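PDB 6PQ9: beta-lactamase from Escherichia coli, which probably hydrolyses the ring of beta-lactam antibiotics to substituted beta-amino acids, as a class A extended-spectrum beta-lactamase conferring antibiotic resistance. Local coordinates for residues A77-L82 with E123-T128. The protein carries 1 engineered substitution. Numbering follows the deposited sequence. Where two conformers were deposited one is given.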
loop_
_atom_site.group_PDB
_atom_site.type_symbol
_atom_site.label_atom_id
_atom_site.label_comp_id
_atom_site.label_asym_id
_atom_site.label_seq_id
_atom_site.Cartn_x
_atom_site.Cartn_y
_atom_site.Cartn_z
ATOM N N ALA A 77 6.641 -9.937 3.601
ATOM C CA ALA A 77 6.671 -11.374 3.826
ATOM C C ALA A 77 7.736 -12.050 2.970
ATOM O O ALA A 77 8.422 -12.967 3.444
ATOM C CB ALA A 77 5.293 -11.979 3.563
ATOM N N VAL A 78 7.900 -11.614 1.712
ATOM C CA VAL A 78 8.893 -12.219 0.821
ATOM C C VAL A 78 10.303 -11.943 1.332
ATOM O O VAL A 78 11.158 -12.838 1.400
ATOM C CB VAL A 78 8.721 -11.695 -0.619
ATOM C CG1 VAL A 78 9.907 -12.149 -1.524
ATOM C CG2 VAL A 78 7.372 -12.111 -1.209
ATOM N N LEU A 79 10.573 -10.683 1.687
ATOM C CA LEU A 79 11.918 -10.321 2.113
ATOM C C LEU A 79 12.258 -10.981 3.436
ATOM O O LEU A 79 13.384 -11.452 3.632
ATOM C CB LEU A 79 12.044 -8.801 2.203
ATOM C CG LEU A 79 11.972 -8.169 0.807
ATOM C CD1 LEU A 79 11.794 -6.648 0.862
ATOM C CD2 LEU A 79 13.208 -8.574 -0.002
ATOM N N ASP A 80 11.281 -11.055 4.341
ATOM C CA ASP A 80 11.491 -11.736 5.613
ATOM C C ASP A 80 11.904 -13.185 5.395
ATOM O O ASP A 80 12.871 -13.668 5.998
ATOM C CB ASP A 80 10.225 -11.656 6.459
ATOM C CG ASP A 80 10.407 -12.290 7.820
ATOM O OD1 ASP A 80 11.143 -11.691 8.632
ATOM O OD2 ASP A 80 9.834 -13.385 8.063
ATOM N N LYS A 81 11.183 -13.887 4.522
ATOM C CA LYS A 81 11.557 -15.243 4.139
ATOM C C LYS A 81 12.968 -15.297 3.559
ATOM O O LYS A 81 13.741 -16.195 3.897
ATOM C CB LYS A 81 10.536 -15.776 3.144
ATOM C CG LYS A 81 10.915 -17.042 2.404
ATOM C CD LYS A 81 9.656 -17.594 1.754
ATOM C CE LYS A 81 9.930 -18.739 0.830
ATOM N NZ LYS A 81 10.549 -19.871 1.546
ATOM N N LEU A 82 13.329 -14.341 2.687
ATOM C CA LEU A 82 14.688 -14.316 2.143
ATOM C C LEU A 82 15.719 -14.098 3.240
ATOM O O LEU A 82 16.777 -14.735 3.234
ATOM C CB LEU A 82 14.842 -13.229 1.074
ATOM C CG LEU A 82 13.995 -13.276 -0.207
ATOM C CD1 LEU A 82 14.572 -12.337 -1.265
ATOM C CD2 LEU A 82 13.837 -14.690 -0.749
ATOM N N GLU A 123 13.574 -8.793 -9.634
ATOM C CA GLU A 123 12.801 -8.214 -10.728
ATOM C C GLU A 123 11.294 -8.379 -10.507
ATOM O O GLU A 123 10.513 -7.478 -10.842
ATOM C CB GLU A 123 13.220 -8.819 -12.070
ATOM C CG GLU A 123 12.472 -8.176 -13.251
ATOM C CD GLU A 123 12.725 -8.856 -14.592
ATOM O OE1 GLU A 123 13.717 -9.601 -14.719
ATOM O OE2 GLU A 123 11.932 -8.622 -15.531
ATOM N N ILE A 124 10.864 -9.514 -9.949
ATOM C CA ILE A 124 9.443 -9.707 -9.663
ATOM C C ILE A 124 8.979 -8.749 -8.569
ATOM O O ILE A 124 7.865 -8.214 -8.627
ATOM C CB ILE A 124 9.162 -11.171 -9.279
ATOM C CG1 ILE A 124 9.666 -12.123 -10.369
ATOM C CG2 ILE A 124 7.671 -11.376 -9.025
ATOM C CD1 ILE A 124 9.933 -13.526 -9.880
ATOM N N LEU A 125 9.818 -8.528 -7.551
ATOM C CA LEU A 125 9.472 -7.609 -6.472
ATOM C C LEU A 125 9.381 -6.174 -6.968
ATOM O O LEU A 125 8.500 -5.418 -6.546
ATOM C CB LEU A 125 10.515 -7.698 -5.362
ATOM C CG LEU A 125 10.234 -8.634 -4.197
ATOM C CD1 LEU A 125 11.458 -8.643 -3.308
ATOM C CD2 LEU A 125 8.994 -8.164 -3.454
ATOM N N LYS A 126 10.326 -5.766 -7.812
ATOM C CA LYS A 126 10.298 -4.422 -8.366
ATOM C C LYS A 126 8.997 -4.184 -9.138
ATOM O O LYS A 126 8.302 -3.184 -8.914
ATOM C CB LYS A 126 11.535 -4.220 -9.244
ATOM C CG LYS A 126 11.524 -2.963 -10.097
ATOM C CD LYS A 126 11.761 -1.710 -9.260
ATOM C CE LYS A 126 12.011 -0.506 -10.150
ATOM N NZ LYS A 126 11.722 0.779 -9.444
ATOM N N ALA A 127 8.633 -5.119 -10.022
ATOM C CA ALA A 127 7.375 -4.999 -10.762
ATOM C C ALA A 127 6.172 -4.917 -9.826
ATOM O O ALA A 127 5.239 -4.138 -10.061
ATOM C CB ALA A 127 7.204 -6.189 -11.710
ATOM N N THR A 128 6.162 -5.745 -8.778
ATOM C CA THR A 128 5.001 -5.829 -7.903
ATOM C C THR A 128 4.849 -4.574 -7.049
ATOM O O THR A 128 3.740 -4.046 -6.911
ATOM C CB THR A 128 5.120 -7.071 -7.026
ATOM O OG1 THR A 128 5.283 -8.225 -7.863
ATOM C CG2 THR A 128 3.890 -7.231 -6.134
#
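Leu125 lays its CD1 methyl against Leu79, with Val78 a looser neighbour, joining two helices, 70-85 and 121-130, in the mainly helical domain of the class A beta-lactamase fold. The contact is small and wholly apolar, with 117 Å² buried and no hydrogen bond between the segments. The backbones stand well apart, Val78 CA lying 8.6 Å from Leu125 CA, and the side chains bridge the gap. The first bond of the Leu125 side chain heads toward helix 70-85. Its chi1 of -94° departs from the usual staggered value, while CD1, anti to CA, is carried outward to the far end of the side chain. Leu79 sets off at an angle to the facing helix rather than toward it. Its CG sits anti to the carbonyl carbon (chi1 -68°), and from there the branch turns CD2 in to within 3.7 Å of Leu125 CD1, the two side chains lying at a slant to each other. The CB of Val78 also faces the other helix; its CG1 lies 4.2 Å from Leu125 CD1, but Val78 was modelled in two conformers and this contact holds for one of them. All three residues are buried, and other helices add to the surroundings: Leu140 of helix 134-144 and Tyr208 of helix 203-214 touch Leu125, Val144 touches Val78, and Leu209 touches Leu79. One turn after Ile124, Thr128 folds its hydroxyl back on its own helix, and Ile124 O accepts two bonds from opposite faces of its carbonyl plane: one from Thr128 N, the other from Thr128 OG1 at 2.7 Å, tilted 32° from that plane.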